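Local coordinates for 70 kDa peptidylprolyl isomerase, putative (Plasmodium falciparum, PDB 2FBN), which is a putative FK506-binding peptidylprolyl isomerase whose C-terminal tetratricopeptide repeat domain interacts with the C-terminal pentapeptide of Hsp90, at residues A[132-137]-A[162-167]; A[112-117]-A[122-127]. All coordinates share one frame; numbering follows the deposited sequence.

How the contacts relate
Both contacts use helix 122-135. Contact 2 comes first along the chain: its segment 122-127, at the start of that helix, packs against the end of helix 104-117 across a short turn. Contact 1 takes the other end of the helix, 132-137, and sets it against helix 156-173, with the whole of helix 138-151 passed in between. The contact centres are about 17 Å apart, and their nearest atoms, about 5 Å apart, do not touch. Contact 2 lies near the middle of the chain, contact 1 further out. Helix 122-135 thus links its predecessor to the last modelled helix, continuing the stacking of the tetratricopeptide repeat array.

Contact 1. Residues A[132-137]-A[162-167]; sequences NMYFGF and YELCVN
Met-133 reaches across to Leu-164 and Cys-165, joining the end of helix 122-135 to the middle of helix 156-173 in the all-helical tetratricopeptide repeat fold. Its chain runs straight out, with CG anti to the backbone N (chi1 170°), and bends only at the last torsion (chi3 67°). The bend gives the sulfur and the terminal methyl different neighbours. Met-133 SD rests against the backbone of the facing helix, 3.4 Å from Cys-165 N, and touches Cys-165 CB as well; no hydrogen bond crosses between the segments. Met-133 CE folds back over the Tyr-134 ring and still lies 3.8 Å from Leu-164 CD2, the methionine and leucine side chains crossing at about a right angle. Within its own helix, Met-133 CE sits 3.7 Å above the plane of the Tyr-134 ring, over one face and offset toward the rim.

Tyr-134 comes in on the more exposed flank, crossing Leu-164 at about a right angle, with Leu-164 CD2 oblique to its ring. That ring also meets the ring of Tyr-104, on helix 104-117. On the buried flank, Ala-141 of helix 138-151 touches both Met-133 and Cys-165, so three helices converge here.

Just beyond Met-133 the helix closes in a Schellman motif. Gly-136 adopts positive phi (108°), Phe-137 N bonds to Asn-132 O, and Gly-136 N bonds to Met-133 O; Phe-137 then serves as N-cap of the next helix. Both amide atoms of the Asn-132 side chain are hydrogen-bonded, ND2 to Asn-144 OD1 and OD1 to His-70 NE2 of the second subunit. At the outer side of the contact, the Tyr-134 OH lies 3.3 Å from Leu-164 CD2.

Contact 2. Residues A[112-117]-A[122-127]; sequences SKVLKI and VKALYK
Val-114 holds CG1 anti to its backbone N (chi1 178°), while Leu-115, the next residue, turns CG into a different well, anti to its own carbonyl carbon (chi1 -70°). Both side chains thereby come to bear on the methyl of Ala-124. Val-114 CG1 lies 3.7 Å from Ala-124 CB, and Val-114 CB is equally near that methyl, so the valine presents its branch point as well as one arm. Leu-115 approaches the same methyl with its own branch point, Leu-115 CG being 3.9 Å from Ala-124 CB, and its CD2 is just as close.

The CA atoms of Val-114 and Ala-124 are 6.3 Å apart; with only a methyl on Ala-124, the backbones can probably come this near. The axes of segments 112-117 and 122-127 pass within 8.8 Å of each other. Their directions differ by 147°, roughly antiparallel. This is the antiparallel packing of consecutive helices in a tetratricopeptide repeat array, at the junction of one repeat range and the next. The four residues that join them include Asn-121, whose OD1 accepts a hydrogen bond from Ala-124 N at the start of the second helix and whose side chain touches both Val-114 and Leu-115.

Past the alanine, Leu-115 meets Leu-125, the two side chains crossing at about a right angle. Both arms of Leu-115 reach it: Leu-115 CD1 lies 4.1 Å from Leu-125 CD2, and Leu-115 CD2, already on the alanine methyl, is about as near Leu-125 CG. The two segments share no hydrogen bond, and the touching atoms are all carbons. Leu-125 also packs on Lys-147 and Leu-151 of helix 138-151, whereas Val-114 leans on Asn-91 and Leu-92 of helix 77-100.

Contact 1. Residues A[132-137]-A[162-167]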
loop_
_atom_site.group_PDB
_atom_site.type_symbol
_atom_site.label_atom_id
_atom_site.label_comp_id
_atom_site.label_asym_id
_atom_site.label_seq_id
_atom_site.Cartn_x
_atom_site.Cartn_y
_atom_site.Cartn_z
ATOM N N ASN A 132 14.730 -4.185 4.932
ATOM C CA ASN A 132 15.498 -2.963 5.244
ATOM C C ASN A 132 16.973 -3.144 4.898
ATOM O O ASN A 132 17.598 -2.293 4.252
ATOM C CB ASN A 132 15.333 -2.568 6.710
ATOM C CG ASN A 132 14.088 -1.716 6.965
ATOM O OD1 ASN A 132 13.617 -0.999 6.070
ATOM N ND2 ASN A 132 13.554 -1.786 8.192
ATOM N N MET A 133 17.523 -4.274 5.333
ATOM C CA MET A 133 18.950 -4.526 5.141
ATOM C C MET A 133 19.322 -4.534 3.660
ATOM O O MET A 133 20.249 -3.823 3.239
ATOM C CB MET A 133 19.340 -5.855 5.784
ATOM C CG MET A 133 20.732 -6.312 5.423
ATOM S SD MET A 133 21.121 -7.828 6.309
ATOM C CE MET A 133 19.972 -8.990 5.575
ATOM N N TYR A 134 18.603 -5.328 2.867
ATOM C CA TYR A 134 18.940 -5.465 1.456
ATOM C C TYR A 134 18.644 -4.196 0.664
ATOM O O TYR A 134 19.300 -3.951 -0.351
ATOM C CB TYR A 134 18.232 -6.658 0.834
ATOM C CG TYR A 134 18.866 -7.972 1.233
ATOM C CD1 TYR A 134 20.208 -8.244 0.915
ATOM C CD2 TYR A 134 18.136 -8.937 1.922
ATOM C CE1 TYR A 134 20.806 -9.457 1.256
ATOM C CE2 TYR A 134 18.729 -10.162 2.273
ATOM C CZ TYR A 134 20.057 -10.402 1.940
ATOM O OH TYR A 134 20.639 -11.601 2.290
ATOM N N PHE A 135 17.702 -3.383 1.135
ATOM C CA PHE A 135 17.411 -2.123 0.432
ATOM C C PHE A 135 18.397 -1.016 0.813
ATOM O O PHE A 135 18.501 -0.005 0.114
ATOM C CB PHE A 135 15.973 -1.644 0.687
ATOM C CG PHE A 135 15.506 -0.586 -0.298
ATOM C CD1 PHE A 135 15.326 -0.900 -1.641
ATOM C CD2 PHE A 135 15.248 0.725 0.130
ATOM C CE1 PHE A 135 14.881 0.097 -2.563
ATOM C CE2 PHE A 135 14.784 1.709 -0.774
ATOM C CZ PHE A 135 14.613 1.384 -2.123
ATOM N N GLY A 136 19.113 -1.207 1.916
ATOM C CA GLY A 136 20.096 -0.225 2.346
ATOM C C GLY A 136 19.732 0.593 3.566
ATOM O O GLY A 136 20.496 1.486 3.967
ATOM N N PHE A 137 18.594 0.283 4.194
ATOM C CA PHE A 137 18.229 0.885 5.463
ATOM C C PHE A 137 18.930 0.128 6.589
ATOM O O PHE A 137 18.299 -0.560 7.401
ATOM C CB PHE A 137 16.710 0.897 5.654
ATOM C CG PHE A 137 15.996 1.895 4.773
ATOM C CD1 PHE A 137 16.224 3.267 4.931
ATOM C CD2 PHE A 137 15.101 1.464 3.810
ATOM C CE1 PHE A 137 15.547 4.218 4.118
ATOM C CE2 PHE A 137 14.409 2.401 2.985
ATOM C CZ PHE A 137 14.651 3.776 3.144
ATOM N N TYR A 162 21.180 -10.881 11.201
ATOM C CA TYR A 162 21.818 -9.867 12.045
ATOM C C TYR A 162 23.328 -9.732 11.775
ATOM O O TYR A 162 23.839 -8.626 11.612
ATOM C CB TYR A 162 21.561 -10.133 13.537
ATOM C CG TYR A 162 22.215 -9.082 14.404
ATOM C CD1 TYR A 162 21.605 -7.835 14.606
ATOM C CD2 TYR A 162 23.476 -9.301 14.975
ATOM C CE1 TYR A 162 22.224 -6.853 15.378
ATOM C CE2 TYR A 162 24.097 -8.326 15.753
ATOM C CZ TYR A 162 23.463 -7.110 15.955
ATOM O OH TYR A 162 24.091 -6.146 16.715
ATOM N N GLU A 163 24.038 -10.858 11.698
ATOM C CA GLU A 163 25.454 -10.839 11.363
ATOM C C GLU A 163 25.703 -10.217 9.993
ATOM O O GLU A 163 26.649 -9.455 9.820
ATOM C CB GLU A 163 26.051 -12.252 11.434
ATOM C CG GLU A 163 26.042 -12.845 12.841
ATOM C CD GLU A 163 26.913 -12.062 13.817
ATOM O OE1 GLU A 163 27.899 -11.421 13.384
ATOM O OE2 GLU A 163 26.604 -12.094 15.027
ATOM N N LEU A 164 24.841 -10.523 9.022
ATOM C CA LEU A 164 25.041 -9.958 7.688
ATOM C C LEU A 164 24.814 -8.438 7.785
ATOM O O LEU A 164 25.584 -7.651 7.244
ATOM C CB LEU A 164 24.073 -10.594 6.684
ATOM C CG LEU A 164 24.122 -10.061 5.244
ATOM C CD1 LEU A 164 25.526 -10.128 4.655
ATOM C CD2 LEU A 164 23.132 -10.822 4.369
ATOM N N CYS A 165 23.768 -8.050 8.508
ATOM C CA CYS A 165 23.465 -6.627 8.678
ATOM C C CYS A 165 24.660 -5.867 9.242
ATOM O O CYS A 165 25.062 -4.838 8.705
ATOM C CB CYS A 165 22.246 -6.425 9.565
ATOM S SG CYS A 165 21.642 -4.712 9.416
ATOM N N VAL A 166 25.240 -6.392 10.318
ATOM C CA VAL A 166 26.391 -5.750 10.977
ATOM C C VAL A 166 27.609 -5.694 10.040
ATOM O O VAL A 166 28.324 -4.685 9.982
ATOM C CB VAL A 166 26.706 -6.466 12.323
ATOM C CG1 VAL A 166 28.033 -5.993 12.918
ATOM C CG2 VAL A 166 25.567 -6.232 13.304
ATOM N N ASN A 167 27.812 -6.772 9.282
ATOM C CA ASN A 167 28.864 -6.824 8.260
ATOM C C ASN A 167 28.682 -5.713 7.220
ATOM O O ASN A 167 29.613 -4.981 6.908
ATOM C CB ASN A 167 28.878 -8.209 7.599
ATOM C CG ASN A 167 29.947 -8.353 6.535
ATOM O OD1 ASN A 167 29.767 -7.914 5.404
ATOM N ND2 ASN A 167 31.061 -9.006 6.887
#

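Contact 2. Residues A[112-117]-A[122-127]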
loop_
_atom_site.group_PDB
_atom_site.type_symbol
_atom_site.label_atom_id
_atom_site.label_comp_id
_atom_site.label_asym_id
_atom_site.label_seq_id
_atom_site.Cartn_x
_atom_site.Cartn_y
_atom_site.Cartn_z
ATOM N N SER A 112 5.686 -4.016 7.808
ATOM C CA SER A 112 5.338 -2.871 8.674
ATOM C C SER A 112 3.844 -2.887 9.028
ATOM O O SER A 112 3.448 -2.543 10.159
ATOM C CB SER A 112 5.748 -1.542 8.024
ATOM O OG SER A 112 7.166 -1.462 7.895
ATOM N N LYS A 113 3.022 -3.316 8.072
ATOM C CA LYS A 113 1.587 -3.450 8.306
ATOM C C LYS A 113 1.249 -4.485 9.373
ATOM O O LYS A 113 0.300 -4.293 10.144
ATOM C CB LYS A 113 0.842 -3.743 7.004
ATOM C CG LYS A 113 0.694 -2.526 6.124
ATOM C CD LYS A 113 0.100 -2.892 4.792
ATOM C CE LYS A 113 -0.119 -1.623 3.986
ATOM N NZ LYS A 113 -0.681 -1.943 2.676
ATOM N N VAL A 114 2.005 -5.580 9.406
ATOM C CA VAL A 114 1.821 -6.581 10.457
ATOM C C VAL A 114 2.095 -5.939 11.815
ATOM O O VAL A 114 1.328 -6.138 12.756
ATOM C CB VAL A 114 2.729 -7.811 10.287
ATOM C CG1 VAL A 114 2.518 -8.790 11.444
ATOM C CG2 VAL A 114 2.445 -8.503 8.964
ATOM N N LEU A 115 3.193 -5.187 11.893
ATOM C CA LEU A 115 3.643 -4.579 13.141
ATOM C C LEU A 115 2.686 -3.531 13.685
ATOM O O LEU A 115 2.569 -3.372 14.907
ATOM C CB LEU A 115 5.060 -4.029 12.983
ATOM C CG LEU A 115 6.115 -5.135 12.859
ATOM C CD1 LEU A 115 7.469 -4.539 12.484
ATOM C CD2 LEU A 115 6.196 -6.023 14.128
ATOM N N LYS A 116 1.990 -2.841 12.785
ATOM C CA LYS A 116 0.941 -1.894 13.190
ATOM C C LYS A 116 -0.207 -2.618 13.890
ATOM O O LYS A 116 -0.838 -2.056 14.787
ATOM C CB LYS A 116 0.435 -1.081 11.991
ATOM C CG LYS A 116 1.520 -0.201 11.341
ATOM C CD LYS A 116 0.941 0.818 10.359
ATOM C CE LYS A 116 1.993 1.291 9.339
ATOM N NZ LYS A 116 2.096 0.369 8.140
ATOM N N ILE A 117 -0.459 -3.861 13.486
ATOM C CA ILE A 117 -1.567 -4.680 14.001
ATOM C C ILE A 117 -1.147 -5.555 15.195
ATOM O O ILE A 117 -1.951 -5.836 16.103
ATOM C CB ILE A 117 -2.151 -5.599 12.884
ATOM C CG1 ILE A 117 -2.762 -4.762 11.761
ATOM C CG2 ILE A 117 -3.188 -6.564 13.454
ATOM C CD1 ILE A 117 -3.107 -5.573 10.480
ATOM N N VAL A 122 7.441 -11.303 15.924
ATOM C CA VAL A 122 8.852 -11.608 15.641
ATOM C C VAL A 122 9.131 -11.900 14.171
ATOM O O VAL A 122 10.178 -11.521 13.616
ATOM C CB VAL A 122 9.384 -12.787 16.515
ATOM C CG1 VAL A 122 10.828 -13.175 16.110
ATOM C CG2 VAL A 122 9.331 -12.393 17.975
ATOM N N LYS A 123 8.209 -12.610 13.539
ATOM C CA LYS A 123 8.384 -12.958 12.139
ATOM C C LYS A 123 8.384 -11.674 11.316
ATOM O O LYS A 123 9.185 -11.524 10.394
ATOM C CB LYS A 123 7.275 -13.913 11.686
ATOM C CG LYS A 123 7.425 -15.341 12.256
ATOM C CD LYS A 123 6.263 -16.256 11.818
ATOM C CE LYS A 123 5.163 -16.382 12.878
ATOM N NZ LYS A 123 4.033 -17.283 12.446
ATOM N N ALA A 124 7.492 -10.748 11.661
ATOM C CA ALA A 124 7.419 -9.469 10.921
ATOM C C ALA A 124 8.668 -8.610 11.159
ATOM O O ALA A 124 9.183 -7.965 10.241
ATOM C CB ALA A 124 6.177 -8.696 11.290
ATOM N N LEU A 125 9.141 -8.564 12.408
ATOM C CA LEU A 125 10.357 -7.800 12.705
ATOM C C LEU A 125 11.513 -8.358 11.870
ATOM O O LEU A 125 12.305 -7.604 11.280
ATOM C CB LEU A 125 10.693 -7.890 14.200
ATOM C CG LEU A 125 10.036 -6.879 15.142
ATOM C CD1 LEU A 125 10.244 -7.319 16.579
ATOM C CD2 LEU A 125 10.583 -5.450 14.912
ATOM N N TYR A 126 11.582 -9.688 11.796
ATOM C CA TYR A 126 12.635 -10.352 11.021
ATOM C C TYR A 126 12.527 -10.000 9.530
ATOM O O TYR A 126 13.502 -9.572 8.888
ATOM C CB TYR A 126 12.575 -11.871 11.226
ATOM C CG TYR A 126 13.487 -12.603 10.274
ATOM C CD1 TYR A 126 14.876 -12.490 10.384
ATOM C CD2 TYR A 126 12.974 -13.386 9.253
ATOM C CE1 TYR A 126 15.724 -13.150 9.494
ATOM C CE2 TYR A 126 13.820 -14.033 8.360
ATOM C CZ TYR A 126 15.192 -13.909 8.498
ATOM O OH TYR A 126 16.013 -14.567 7.602
ATOM N N LYS A 127 11.330 -10.152 8.972
ATOM C CA LYS A 127 11.142 -9.883 7.544
ATOM C C LYS A 127 11.366 -8.398 7.219
ATOM O O LYS A 127 11.949 -8.059 6.188
ATOM C CB LYS A 127 9.754 -10.343 7.104
ATOM C CG LYS A 127 9.587 -11.857 7.254
ATOM C CD LYS A 127 8.125 -12.287 7.087
ATOM C CE LYS A 127 7.928 -13.772 7.457
ATOM N NZ LYS A 127 8.873 -14.679 6.735
#